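PDB 5WRT: soluble inorganic pyrophosphatase from Toxoplasma gondii, which probably hydrolyses inorganic diphosphate to orthophosphate with the help of magnesium ions, this chain being its pyrophosphatase domain. Local coordinates for residues Leu142-Met147 against Trp155-Ile160; Ser28-Ile33 against Gln98-Pro103; Val51-Asn56 against Trp91-Phe96; Gly135-Lys140 against Ala159-Asp164. One frame throughout, in Å; residues are numbered along the deposited sequence.

Contact 1: residues Leu142-Met147 against Trp155-Ile160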
loop_
_atom_site.group_PDB
_atom_site.type_symbol
_atom_site.label_atom_id
_atom_site.label_comp_id
_atom_site.label_asym_id
_atom_site.label_seq_id
_atom_site.Cartn_x
_atom_site.Cartn_y
_atom_site.Cartn_z
ATOM N N LEU A 142 -6.932 -4.758 -19.432
ATOM C CA LEU A 142 -7.980 -5.447 -18.692
ATOM C C LEU A 142 -8.971 -4.518 -18.005
ATOM O O LEU A 142 -10.090 -4.949 -17.711
ATOM C CB LEU A 142 -7.360 -6.364 -17.628
ATOM C CG LEU A 142 -6.410 -7.451 -18.129
ATOM C CD1 LEU A 142 -5.632 -8.054 -16.966
ATOM C CD2 LEU A 142 -7.175 -8.522 -18.884
ATOM N N GLY A 143 -8.597 -3.273 -17.746
ATOM C CA GLY A 143 -9.452 -2.376 -16.997
ATOM C C GLY A 143 -8.695 -1.122 -16.625
ATOM O O GLY A 143 -7.535 -0.932 -17.002
ATOM N N ALA A 144 -9.378 -0.258 -15.876
ATOM C CA ALA A 144 -8.805 1.035 -15.532
ATOM C C ALA A 144 -9.478 1.586 -14.285
ATOM O O ALA A 144 -10.699 1.496 -14.140
ATOM C CB ALA A 144 -8.944 2.033 -16.687
ATOM N N LEU A 145 -8.669 2.157 -13.397
ATOM C CA LEU A 145 -9.150 2.861 -12.216
ATOM C C LEU A 145 -8.998 4.358 -12.450
ATOM O O LEU A 145 -7.942 4.813 -12.899
ATOM C CB LEU A 145 -8.373 2.436 -10.969
ATOM C CG LEU A 145 -8.620 1.019 -10.450
ATOM C CD1 LEU A 145 -7.432 0.531 -9.637
ATOM C CD2 LEU A 145 -9.891 0.978 -9.618
ATOM N N ALA A 146 -10.051 5.118 -12.149
ATOM C CA ALA A 146 -10.068 6.558 -12.407
ATOM C C ALA A 146 -9.693 7.292 -11.125
ATOM O O ALA A 146 -10.538 7.839 -10.416
ATOM C CB ALA A 146 -11.434 6.993 -12.924
ATOM N N MET A 147 -8.395 7.315 -10.836
ATOM C CA MET A 147 -7.910 8.010 -9.653
ATOM C C MET A 147 -7.938 9.518 -9.887
ATOM O O MET A 147 -7.606 10.001 -10.973
ATOM C CB MET A 147 -6.503 7.527 -9.294
ATOM C CG MET A 147 -6.067 7.874 -7.877
ATOM S SD MET A 147 -4.280 7.981 -7.649
ATOM C CE MET A 147 -3.886 9.450 -8.580
ATOM N N TRP A 155 -5.691 8.280 -14.603
ATOM C CA TRP A 155 -6.061 6.897 -14.878
ATOM C C TRP A 155 -4.918 5.951 -14.537
ATOM O O TRP A 155 -3.745 6.249 -14.781
ATOM C CB TRP A 155 -6.431 6.720 -16.350
ATOM C CG TRP A 155 -7.733 7.319 -16.768
ATOM C CD1 TRP A 155 -7.913 8.491 -17.438
ATOM C CD2 TRP A 155 -9.039 6.764 -16.570
ATOM N NE1 TRP A 155 -9.250 8.705 -17.665
ATOM C CE2 TRP A 155 -9.963 7.661 -17.140
ATOM C CE3 TRP A 155 -9.517 5.598 -15.963
ATOM C CZ2 TRP A 155 -11.338 7.431 -17.121
ATOM C CZ3 TRP A 155 -10.883 5.370 -15.946
ATOM C CH2 TRP A 155 -11.776 6.284 -16.520
ATOM N N LYS A 156 -5.268 4.798 -13.979
ATOM C CA LYS A 156 -4.343 3.680 -13.823
ATOM C C LYS A 156 -4.934 2.510 -14.603
ATOM O O LYS A 156 -5.823 1.810 -14.109
ATOM C CB LYS A 156 -4.124 3.334 -12.352
ATOM C CG LYS A 156 -3.670 4.510 -11.502
ATOM C CD LYS A 156 -2.370 5.099 -12.028
ATOM C CE LYS A 156 -1.917 6.282 -11.186
ATOM N NZ LYS A 156 -0.942 7.151 -11.905
ATOM N N VAL A 157 -4.460 2.318 -15.828
ATOM C CA VAL A 157 -4.920 1.212 -16.659
ATOM C C VAL A 157 -4.280 -0.075 -16.162
ATOM O O VAL A 157 -3.081 -0.117 -15.863
ATOM C CB VAL A 157 -4.583 1.472 -18.139
ATOM C CG1 VAL A 157 -5.001 0.289 -19.006
ATOM C CG2 VAL A 157 -5.241 2.754 -18.622
ATOM N N LEU A 158 -5.078 -1.136 -16.073
ATOM C CA LEU A 158 -4.586 -2.444 -15.671
ATOM C C LEU A 158 -4.428 -3.320 -16.905
ATOM O O LEU A 158 -5.307 -3.353 -17.771
ATOM C CB LEU A 158 -5.532 -3.109 -14.668
ATOM C CG LEU A 158 -6.151 -2.203 -13.601
ATOM C CD1 LEU A 158 -7.227 -2.947 -12.826
ATOM C CD2 LEU A 158 -5.087 -1.659 -12.658
ATOM N N ALA A 159 -3.308 -4.035 -16.978
ATOM C CA ALA A 159 -2.987 -4.803 -18.170
ATOM C C ALA A 159 -2.219 -6.055 -17.778
ATOM O O ALA A 159 -1.706 -6.169 -16.662
ATOM C CB ALA A 159 -2.182 -3.967 -19.171
ATOM N N ILE A 160 -2.146 -7.001 -18.713
ATOM C CA ILE A 160 -1.421 -8.248 -18.507
ATOM C C ILE A 160 -0.442 -8.439 -19.658
ATOM O O ILE A 160 -0.796 -8.251 -20.827
ATOM C CB ILE A 160 -2.366 -9.460 -18.377
ATOM C CG1 ILE A 160 -1.558 -10.748 -18.207
ATOM C CG2 ILE A 160 -3.312 -9.559 -19.567
ATOM C CD1 ILE A 160 -0.879 -10.865 -16.859
#
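Leu158 O is gripped by two successive amides of the facing strand: Leu142 N donates to it at 2.7 Å in a nearly straight bond, and Gly143 N adds a longer, bent one at 3.3 Å. Two residues opposite one make a classic beta bulge. Gly143, almost fully extended, suits the bulge, and because it has no side chain, Leu158 CD1 can lie over the position a CB would take. At this bulged end Leu142 CD1 also packs on Ile160 CG2, 3.8 Å away. Past the bulge the antiparallel pairing is regular: Leu158 N returns a bond to Gly143 O, and Leu145 and Lys156 exchange a reciprocal pair.

On one face the small side chains of Ala144 and Ala146 receive the indole of Trp155. Ala146 CB stands over the six-membered ring, 3.8 Å from its centroid and 24° off the normal, a CH-pi contact, while Ala144 CB meets the same ring obliquely at CE3. Trp155 CG lies anti to its own carbonyl carbon (chi1 -72°), which swings the ring across toward the two alanines, whose short methyls let it lie close over the strand.

The other face carries Leu145, Leu158 and Lys156. The lysine chain bends at chi2 and takes NZ to a salt bridge with Asp154 and hydrogen bonds with Asp122 and Tyr93 OH, which fix the ammonium beside the magnesium-binding aspartates. The whole is a bulged beta hairpin, strands 136-149 and 152-161, in the central sheet of a type I pyrophosphatase, with one strand bordering the metal site.

Contact 2: residues Ser28-Ile33 against Gln98-Pro103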
loop_
_atom_site.group_PDB
_atom_site.type_symbol
_atom_site.label_atom_id
_atom_site.label_comp_id
_atom_site.label_asym_id
_atom_site.label_seq_id
_atom_site.Cartn_x
_atom_site.Cartn_y
_atom_site.Cartn_z
ATOM N N SER A 28 13.165 7.396 -28.947
ATOM C CA SER A 28 12.405 7.785 -27.764
ATOM C C SER A 28 11.339 6.740 -27.450
ATOM O O SER A 28 10.537 6.400 -28.325
ATOM C CB SER A 28 11.750 9.148 -27.980
ATOM O OG SER A 28 10.862 9.469 -26.923
ATOM N N PRO A 29 11.298 6.215 -26.223
ATOM C CA PRO A 29 10.201 5.306 -25.852
ATOM C C PRO A 29 8.831 5.954 -25.908
ATOM O O PRO A 29 7.834 5.237 -26.056
ATOM C CB PRO A 29 10.555 4.886 -24.419
ATOM C CG PRO A 29 11.550 5.896 -23.940
ATOM C CD PRO A 29 12.298 6.351 -25.151
ATOM N N TRP A 30 8.743 7.279 -25.791
ATOM C CA TRP A 30 7.459 7.964 -25.854
ATOM C C TRP A 30 7.060 8.312 -27.282
ATOM O O TRP A 30 5.888 8.170 -27.648
ATOM C CB TRP A 30 7.493 9.239 -25.005
ATOM C CG TRP A 30 6.148 9.898 -24.867
ATOM C CD1 TRP A 30 4.941 9.273 -24.728
ATOM C CD2 TRP A 30 5.872 11.307 -24.856
ATOM N NE1 TRP A 30 3.935 10.203 -24.630
ATOM C CE2 TRP A 30 4.480 11.458 -24.705
ATOM C CE3 TRP A 30 6.669 12.452 -24.957
ATOM C CZ2 TRP A 30 3.866 12.710 -24.654
ATOM C CZ3 TRP A 30 6.057 13.694 -24.906
ATOM C CH2 TRP A 30 4.668 13.812 -24.756
ATOM N N HIS A 31 8.013 8.764 -28.097
ATOM C CA HIS A 31 7.708 9.256 -29.435
ATOM C C HIS A 31 7.814 8.182 -30.513
ATOM O O HIS A 31 6.964 8.135 -31.409
ATOM C CB HIS A 31 8.639 10.412 -29.806
ATOM C CG HIS A 31 8.487 11.622 -28.944
ATOM N ND1 HIS A 31 7.334 12.377 -28.916
ATOM C CD2 HIS A 31 9.351 12.220 -28.091
ATOM C CE1 HIS A 31 7.490 13.381 -28.074
ATOM N NE2 HIS A 31 8.705 13.309 -27.560
ATOM N N ASP A 32 8.834 7.324 -30.467
ATOM C CA ASP A 32 9.140 6.496 -31.625
ATOM C C ASP A 32 8.745 5.035 -31.472
ATOM O O ASP A 32 8.856 4.283 -32.442
ATOM C CB ASP A 32 10.638 6.571 -31.936
ATOM C CG ASP A 32 11.201 7.976 -31.819
ATOM O OD1 ASP A 32 10.625 8.927 -32.388
ATOM O OD2 ASP A 32 12.230 8.129 -31.116
ATOM N N ILE A 33 8.275 4.617 -30.302
ATOM C CA ILE A 33 7.740 3.263 -30.134
ATOM C C ILE A 33 6.266 3.260 -30.512
ATOM O O ILE A 33 5.499 4.081 -29.994
ATOM C CB ILE A 33 7.959 2.745 -28.708
ATOM C CG1 ILE A 33 9.449 2.534 -28.457
ATOM C CG2 ILE A 33 7.197 1.445 -28.483
ATOM C CD1 ILE A 33 9.754 1.817 -27.176
ATOM N N GLN A 98 3.253 7.280 -27.077
ATOM C CA GLN A 98 2.414 8.061 -27.987
ATOM C C GLN A 98 1.034 8.315 -27.390
ATOM O O GLN A 98 0.016 8.280 -28.083
ATOM C CB GLN A 98 2.309 7.379 -29.353
ATOM C CG GLN A 98 3.666 7.137 -29.999
ATOM C CD GLN A 98 3.579 6.379 -31.307
ATOM O OE1 GLN A 98 2.560 5.762 -31.617
ATOM N NE2 GLN A 98 4.655 6.419 -32.082
ATOM N N THR A 99 1.002 8.559 -26.084
ATOM C CA THR A 99 -0.208 8.958 -25.386
ATOM C C THR A 99 0.084 10.206 -24.571
ATOM O O THR A 99 1.212 10.423 -24.118
ATOM C CB THR A 99 -0.738 7.848 -24.463
ATOM O OG1 THR A 99 0.262 7.512 -23.492
ATOM C CG2 THR A 99 -1.110 6.610 -25.265
ATOM N N TRP A 100 -0.946 11.024 -24.386
ATOM C CA TRP A 100 -0.814 12.250 -23.611
ATOM C C TRP A 100 -2.171 12.564 -23.010
ATOM O O TRP A 100 -3.155 12.698 -23.742
ATOM C CB TRP A 100 -0.325 13.412 -24.476
ATOM C CG TRP A 100 -0.118 14.684 -23.705
ATOM C CD1 TRP A 100 0.598 14.839 -22.554
ATOM C CD2 TRP A 100 -0.633 15.980 -24.033
ATOM N NE1 TRP A 100 0.561 16.150 -22.145
ATOM C CE2 TRP A 100 -0.189 16.871 -23.035
ATOM C CE3 TRP A 100 -1.429 16.473 -25.071
ATOM C CZ2 TRP A 100 -0.511 18.227 -23.048
ATOM C CZ3 TRP A 100 -1.743 17.818 -25.085
ATOM C CH2 TRP A 100 -1.290 18.680 -24.078
ATOM N N GLU A 101 -2.232 12.663 -21.684
ATOM C CA GLU A 101 -3.483 13.001 -21.014
ATOM C C GLU A 101 -3.627 14.519 -21.032
ATOM O O GLU A 101 -3.353 15.225 -20.059
ATOM C CB GLU A 101 -3.532 12.422 -19.609
ATOM C CG GLU A 101 -3.737 10.917 -19.608
ATOM C CD GLU A 101 -5.199 10.540 -19.743
ATOM O OE1 GLU A 101 -5.920 10.526 -18.721
ATOM O OE2 GLU A 101 -5.631 10.267 -20.883
ATOM N N ASP A 102 -4.056 15.013 -22.188
ATOM C CA ASP A 102 -4.222 16.428 -22.465
ATOM C C ASP A 102 -5.068 17.087 -21.379
ATOM O O ASP A 102 -6.243 16.724 -21.216
ATOM C CB ASP A 102 -4.896 16.605 -23.827
ATOM C CG ASP A 102 -4.826 18.033 -24.348
ATOM O OD1 ASP A 102 -5.009 18.227 -25.569
ATOM O OD2 ASP A 102 -4.588 18.960 -23.548
ATOM N N PRO A 103 -4.517 18.037 -20.612
ATOM C CA PRO A 103 -5.366 18.808 -19.698
ATOM C C PRO A 103 -6.325 19.653 -20.515
ATOM O O PRO A 103 -6.466 19.427 -21.721
ATOM C CB PRO A 103 -4.368 19.667 -18.906
ATOM C CG PRO A 103 -3.019 19.050 -19.164
ATOM C CD PRO A 103 -3.107 18.451 -20.534
#
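Trp30 meets both Gln98 and Thr99, in a contact where no regular strand or helix takes part and two long loops of the pyrophosphatase fold are tied by a few well-placed polar bonds. The turn that presents it is an ST motif begun by Ser28: Ser28 OG accepts from His31 N at 3.2 Å and, more bent, from Trp30 N, which suits a small hydroxyl side chain folded back on its own backbone.

Trp30 contributes both its carbonyl and its indole N-H. The carbonyl O takes Gln98 N at 2.8 Å. CG is anti to the backbone N (chi1 -172°), and this carries the indole over to Thr99, whose carbonyl O sits almost in the ring plane and accepts from Trp30 NE1 at 2.8 Å. Tryptophan serves here because a large hydrocarbon surface and one N-H come on the same group: the buried polar edge is satisfied while Trp30 CZ2 rests 4.3 Å from Trp100 CB. Beyond the two segments, Tyr228 of helix 214-232 meets the Trp30 ring edge-to-face.

His31 presents its backbone O to Gln98, while its ring nitrogen ND1 is bonded to Tyr228 OH. Ile33 O lies 3.2 Å from Gln98 NE2, but at an angle too poor for a hydrogen bond. Gln98 has the reach for His31 because its chain runs straight beyond CG. His31 O lies close to the plane of the Gln98 amide, yet the amide approaches that carbonyl from above, 42° out of the carbonyl's own plane; the bond from Gln98 NE2 to His31 O is 3.0 Å long and almost straight, at 172°.

Contact 3: residues Val51-Asn56 against Trp91-Phe96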
loop_
_atom_site.group_PDB
_atom_site.type_symbol
_atom_site.label_atom_id
_atom_site.label_comp_id
_atom_site.label_asym_id
_atom_site.label_seq_id
_atom_site.Cartn_x
_atom_site.Cartn_y
_atom_site.Cartn_z
ATOM N N VAL A 51 8.063 0.060 -19.480
ATOM C CA VAL A 51 8.182 -0.184 -18.048
ATOM C C VAL A 51 9.117 0.863 -17.459
ATOM O O VAL A 51 10.289 0.949 -17.842
ATOM C CB VAL A 51 8.694 -1.604 -17.769
ATOM C CG1 VAL A 51 8.824 -1.838 -16.271
ATOM C CG2 VAL A 51 7.769 -2.632 -18.403
ATOM N N GLU A 52 8.601 1.659 -16.524
ATOM C CA GLU A 52 9.403 2.645 -15.810
ATOM C C GLU A 52 9.795 2.170 -14.417
ATOM O O GLU A 52 10.964 2.271 -14.033
ATOM C CB GLU A 52 8.647 3.978 -15.714
ATOM C CG GLU A 52 8.403 4.664 -17.050
ATOM C CD GLU A 52 7.486 5.871 -16.933
ATOM O OE1 GLU A 52 6.601 5.870 -16.051
ATOM O OE2 GLU A 52 7.651 6.823 -17.725
ATOM N N ILE A 53 8.841 1.646 -13.655
ATOM C CA ILE A 53 9.099 1.209 -12.286
ATOM C C ILE A 53 8.864 -0.294 -12.194
ATOM O O ILE A 53 7.721 -0.753 -12.325
ATOM C CB ILE A 53 8.224 1.980 -11.284
ATOM C CG1 ILE A 53 8.622 3.458 -11.271
ATOM C CG2 ILE A 53 8.343 1.373 -9.895
ATOM C CD1 ILE A 53 7.689 4.335 -10.476
ATOM N N PRO A 54 9.908 -1.087 -11.972
ATOM C CA PRO A 54 9.730 -2.541 -11.906
ATOM C C PRO A 54 8.944 -2.963 -10.679
ATOM O O PRO A 54 8.913 -2.271 -9.658
ATOM C CB PRO A 54 11.167 -3.074 -11.839
ATOM C CG PRO A 54 12.010 -1.972 -12.358
ATOM C CD PRO A 54 11.328 -0.709 -11.931
ATOM N N LYS A 55 8.296 -4.118 -10.805
ATOM C CA LYS A 55 7.624 -4.759 -9.685
ATOM C C LYS A 55 8.559 -4.865 -8.486
ATOM O O LYS A 55 9.721 -5.261 -8.621
ATOM C CB LYS A 55 7.140 -6.146 -10.117
ATOM C CG LYS A 55 6.585 -7.031 -9.014
ATOM C CD LYS A 55 6.311 -8.434 -9.555
ATOM C CE LYS A 55 5.239 -9.156 -8.752
ATOM N NZ LYS A 55 3.865 -8.681 -9.095
ATOM N N ASN A 56 8.049 -4.470 -7.316
ATOM C CA ASN A 56 8.742 -4.585 -6.032
ATOM C C ASN A 56 9.898 -3.594 -5.890
ATOM O O ASN A 56 10.916 -3.906 -5.270
ATOM C CB ASN A 56 9.232 -6.017 -5.784
ATOM C CG ASN A 56 8.106 -6.955 -5.400
ATOM O OD1 ASN A 56 7.093 -6.530 -4.844
ATOM N ND2 ASN A 56 8.273 -8.238 -5.699
ATOM N N TRP A 91 3.765 -4.039 -8.425
ATOM C CA TRP A 91 3.489 -4.437 -9.796
ATOM C C TRP A 91 4.349 -3.615 -10.742
ATOM O O TRP A 91 4.728 -2.482 -10.432
ATOM C CB TRP A 91 2.002 -4.263 -10.140
ATOM C CG TRP A 91 1.083 -4.886 -9.132
ATOM C CD1 TRP A 91 0.590 -6.159 -9.147
ATOM C CD2 TRP A 91 0.565 -4.269 -7.945
ATOM N NE1 TRP A 91 -0.206 -6.371 -8.048
ATOM C CE2 TRP A 91 -0.239 -5.226 -7.295
ATOM C CE3 TRP A 91 0.700 -3.001 -7.372
ATOM C CZ2 TRP A 91 -0.906 -4.953 -6.101
ATOM C CZ3 TRP A 91 0.037 -2.733 -6.187
ATOM C CH2 TRP A 91 -0.756 -3.704 -5.565
ATOM N N ASN A 92 4.667 -4.202 -11.894
ATOM C CA ASN A 92 5.351 -3.454 -12.940
ATOM C C ASN A 92 4.493 -2.272 -13.372
ATOM O O ASN A 92 3.282 -2.401 -13.574
ATOM C CB ASN A 92 5.656 -4.357 -14.132
ATOM C CG ASN A 92 6.488 -5.563 -13.747
ATOM O OD1 ASN A 92 7.669 -5.438 -13.423
ATOM N ND2 ASN A 92 5.873 -6.739 -13.774
ATOM N N TYR A 93 5.129 -1.112 -13.508
ATOM C CA TYR A 93 4.411 0.135 -13.708
ATOM C C TYR A 93 5.134 0.976 -14.746
ATOM O O TYR A 93 6.366 1.019 -14.774
ATOM C CB TYR A 93 4.290 0.896 -12.384
ATOM C CG TYR A 93 3.538 2.204 -12.455
ATOM C CD1 TYR A 93 2.152 2.226 -12.531
ATOM C CD2 TYR A 93 4.211 3.420 -12.408
ATOM C CE1 TYR A 93 1.456 3.420 -12.585
ATOM C CE2 TYR A 93 3.524 4.619 -12.458
ATOM C CZ TYR A 93 2.147 4.612 -12.546
ATOM O OH TYR A 93 1.457 5.802 -12.597
ATOM N N GLY A 94 4.361 1.649 -15.593
ATOM C CA GLY A 94 4.939 2.459 -16.643
ATOM C C GLY A 94 3.917 3.286 -17.391
ATOM O O GLY A 94 2.973 3.809 -16.791
ATOM N N ALA A 95 4.081 3.400 -18.707
ATOM C CA ALA A 95 3.234 4.284 -19.490
ATOM C C ALA A 95 3.107 3.754 -20.909
ATOM O O ALA A 95 3.932 2.967 -21.380
ATOM C CB ALA A 95 3.783 5.716 -19.506
ATOM N N PHE A 96 2.053 4.196 -21.581
ATOM C CA PHE A 96 1.816 3.875 -22.982
ATOM C C PHE A 96 2.549 4.876 -23.867
ATOM O O PHE A 96 2.417 6.088 -23.654
ATOM C CB PHE A 96 0.328 3.910 -23.304
ATOM C CG PHE A 96 -0.471 2.828 -22.634
ATOM C CD1 PHE A 96 -0.326 1.504 -23.011
ATOM C CD2 PHE A 96 -1.374 3.139 -21.628
ATOM C CE1 PHE A 96 -1.066 0.508 -22.397
ATOM C CE2 PHE A 96 -2.116 2.149 -21.010
ATOM C CZ PHE A 96 -1.961 0.831 -21.396
HETATM O O HOH W 1 3.959 6.024 -15.474
HETATM O O HOH W 2 3.280 -7.219 -11.695
#
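Glu52 N and Ile53 N both donate to Tyr93 O, at 2.9 and 2.8 Å, and this doubly held carbonyl marks the tight part of the contact. Glu52 N lies on a lone pair in the carbonyl plane, whereas Ile53 N comes in tilted 24° from it. Gly94 follows, where a CB would stand only 3.1 Å from Val51 CA and from Glu52 N, so glycine suits this place. Ile53 and Tyr93 run side by side, CD1 to CD2 at 4.1 Å.

Two residues facing one make a classic beta bulge between strands 47-53 and 92-95. It turns Glu52, which binds magnesium in a crystal structure of this protein though it holds none in this chain, beside Gly94, and one water joins Glu52 OE1 to Gly94 O; OE2 is held by Met63 N. The Tyr93 ring packs on Val124.

Beyond Pro54 the pairing gives way to a looser region where Lys55 and Asn56 are partly exposed. Asn92 OD1 stands in for a backbone carbonyl and takes Lys55 N at 3.0 Å, the donor well above the amide plane; Leu131 N shares that oxygen. The long Lys55 chain crosses Trp91, and its NZ meets Tyr90 O and a water, with Leu196 of the second subunit packing against the lysine.

Contact 4: residues Gly135-Lys140 against Ala159-Asp164; sequences GVVPVK and AIREGD
The open end of the beta hairpin formed by strands 136-149 and 152-161 is paired here, just where the second strand runs into a type II turn from Arg161 to Asp164. Lys140 and Ile160 exchange two backbone bonds, Lys140 N to Ile160 O and the return, each 2.9 Å long. Glu162 N continues the pattern with an almost straight bond of 2.9 Å to Pro138 O. Proline has no N-H to give, but its carbonyl still serves the partner strand.

Between these bonds Val139 faces Arg161 across a non-hydrogen-bonded pair. Val139 CG2 packs on Ala159 CB at 3.6 Å, where the small alanine lets the beta-branched valine come close. Val137 lies against the arginine's aliphatic part, its CB 4.1 Å from Arg161 CG; the chain runs extended through chi2 (180°) before bending at chi3, so methylenes rather than the guanidinium meet the valine. On the other face Lys140 and Ile160 run side by side, CB to CG2 at 4.0 Å. Exposed Glu162 sends its carboxylate past the ring of Pro138, OE2 lying 4.1 Å from CG. Gly163 suits the turn because its phi of 104° would jam a side chain against the preceding carbonyl.

Lys140 NZ leaves the pair for Phe167 O, Leu170 O and Asn171 OD1, and lies in cation-pi contact with the Phe167 ring. Its hydrocarbon stem thus belongs to the sheet and its ammonium to the loop between strand 152-161 and helix 173-179, where three oxygens and an aromatic ring probably stabilise the positive charge.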
loop_
_atom_site.group_PDB
_atom_site.type_symbol
_atom_site.label_atom_id
_atom_site.label_comp_id
_atom_site.label_asym_id
_atom_site.label_seq_id
_atom_site.Cartn_x
_atom_site.Cartn_y
_atom_site.Cartn_z
ATOM N N GLY A 135 12.134 -1.673 -20.149
ATOM C CA GLY A 135 11.566 -2.749 -20.937
ATOM C C GLY A 135 10.328 -2.305 -21.693
ATOM O O GLY A 135 9.564 -1.450 -21.241
ATOM N N VAL A 136 10.135 -2.895 -22.870
ATOM C CA VAL A 136 8.967 -2.642 -23.703
ATOM C C VAL A 136 8.276 -3.978 -23.930
ATOM O O VAL A 136 8.840 -4.875 -24.573
ATOM C CB VAL A 136 9.343 -1.982 -25.037
ATOM C CG1 VAL A 136 8.092 -1.613 -25.822
ATOM C CG2 VAL A 136 10.205 -0.761 -24.788
ATOM N N VAL A 137 7.061 -4.117 -23.409
ATOM C CA VAL A 137 6.336 -5.382 -23.497
ATOM C C VAL A 137 4.939 -5.147 -24.060
ATOM O O VAL A 137 4.274 -4.166 -23.694
ATOM C CB VAL A 137 6.270 -6.084 -22.130
ATOM C CG1 VAL A 137 7.662 -6.496 -21.678
ATOM C CG2 VAL A 137 5.622 -5.184 -21.091
ATOM N N PRO A 138 4.463 -6.004 -24.961
ATOM C CA PRO A 138 3.065 -5.911 -25.399
ATOM C C PRO A 138 2.137 -6.430 -24.311
ATOM O O PRO A 138 2.372 -7.491 -23.729
ATOM C CB PRO A 138 3.017 -6.798 -26.652
ATOM C CG PRO A 138 4.453 -7.119 -26.981
ATOM C CD PRO A 138 5.200 -7.045 -25.691
ATOM N N VAL A 139 1.077 -5.674 -24.040
ATOM C CA VAL A 139 0.148 -6.011 -22.972
ATOM C C VAL A 139 -1.272 -5.996 -23.517
ATOM O O VAL A 139 -1.589 -5.284 -24.476
ATOM C CB VAL A 139 0.271 -5.043 -21.770
ATOM C CG1 VAL A 139 1.688 -5.053 -21.217
ATOM C CG2 VAL A 139 -0.145 -3.633 -22.171
ATOM N N LYS A 140 -2.130 -6.797 -22.893
ATOM C CA LYS A 140 -3.563 -6.758 -23.138
ATOM C C LYS A 140 -4.224 -5.988 -22.006
ATOM O O LYS A 140 -4.003 -6.290 -20.828
ATOM C CB LYS A 140 -4.147 -8.167 -23.247
ATOM C CG LYS A 140 -5.664 -8.205 -23.302
ATOM C CD LYS A 140 -6.171 -9.595 -23.649
ATOM C CE LYS A 140 -5.466 -10.665 -22.833
ATOM N NZ LYS A 140 -6.090 -12.005 -23.020
ATOM N N ALA A 159 -3.308 -4.035 -16.978
ATOM C CA ALA A 159 -2.987 -4.803 -18.170
ATOM C C ALA A 159 -2.219 -6.055 -17.778
ATOM O O ALA A 159 -1.706 -6.169 -16.662
ATOM C CB ALA A 159 -2.182 -3.967 -19.171
ATOM N N ILE A 160 -2.146 -7.001 -18.713
ATOM C CA ILE A 160 -1.421 -8.248 -18.507
ATOM C C ILE A 160 -0.442 -8.439 -19.658
ATOM O O ILE A 160 -0.796 -8.251 -20.827
ATOM C CB ILE A 160 -2.366 -9.460 -18.377
ATOM C CG1 ILE A 160 -1.558 -10.748 -18.207
ATOM C CG2 ILE A 160 -3.312 -9.559 -19.567
ATOM C CD1 ILE A 160 -0.879 -10.865 -16.859
ATOM N N ARG A 161 0.791 -8.797 -19.313
ATOM C CA ARG A 161 1.857 -8.974 -20.288
ATOM C C ARG A 161 1.598 -10.200 -21.159
ATOM O O ARG A 161 1.256 -11.271 -20.649
ATOM C CB ARG A 161 3.183 -9.112 -19.541
ATOM C CG ARG A 161 4.410 -9.324 -20.383
ATOM C CD ARG A 161 5.634 -9.431 -19.480
ATOM N NE ARG A 161 5.622 -10.657 -18.685
ATOM C CZ ARG A 161 6.071 -11.830 -19.117
ATOM N NH1 ARG A 161 6.577 -11.939 -20.338
ATOM N NH2 ARG A 161 6.019 -12.895 -18.328
ATOM N N GLU A 162 1.750 -10.046 -22.474
ATOM C CA GLU A 162 1.712 -11.209 -23.348
ATOM C C GLU A 162 2.908 -12.100 -23.046
ATOM O O GLU A 162 4.048 -11.629 -22.982
ATOM C CB GLU A 162 1.702 -10.799 -24.821
ATOM C CG GLU A 162 1.859 -11.985 -25.775
ATOM C CD GLU A 162 1.910 -11.579 -27.236
ATOM O OE1 GLU A 162 1.041 -12.035 -28.011
ATOM O OE2 GLU A 162 2.822 -10.814 -27.615
ATOM N N GLY A 163 2.648 -13.388 -22.855
ATOM C CA GLY A 163 3.646 -14.328 -22.405
ATOM C C GLY A 163 3.523 -14.714 -20.946
ATOM O O GLY A 163 4.082 -15.741 -20.543
ATOM N N ASP A 164 2.816 -13.919 -20.149
ATOM C CA ASP A 164 2.478 -14.343 -18.800
ATOM C C ASP A 164 1.539 -15.543 -18.871
ATOM O O ASP A 164 0.685 -15.609 -19.762
ATOM C CB ASP A 164 1.824 -13.202 -18.021
ATOM C CG ASP A 164 1.521 -13.576 -16.581
ATOM O OD1 ASP A 164 2.340 -13.255 -15.692
ATOM O OD2 ASP A 164 0.467 -14.199 -16.338
#

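Overall arrangement
From the N terminus, residues 28-33 come first and meet 98-103, so contact 2 closes a long loop. Contact 3 is nested inside it, joining strands 47-53 and 92-95. After both have closed, the chain enters the hairpin of strands 136-149 and 152-161: contact 4 pairs its open end and contact 1 the part nearer the turn, and both end on the same second strand, sharing Ala159 and Ile160. Contacts 3 and 4 meet through Val51 N and Gly135 O, because strands 47-53 and 136-149 are neighbours in one sheet. Lys156 and Tyr93 connect contacts 1 and 3 beside the magnesium site, while Ile33 packs on Val136 and joins contact 2 to contact 4.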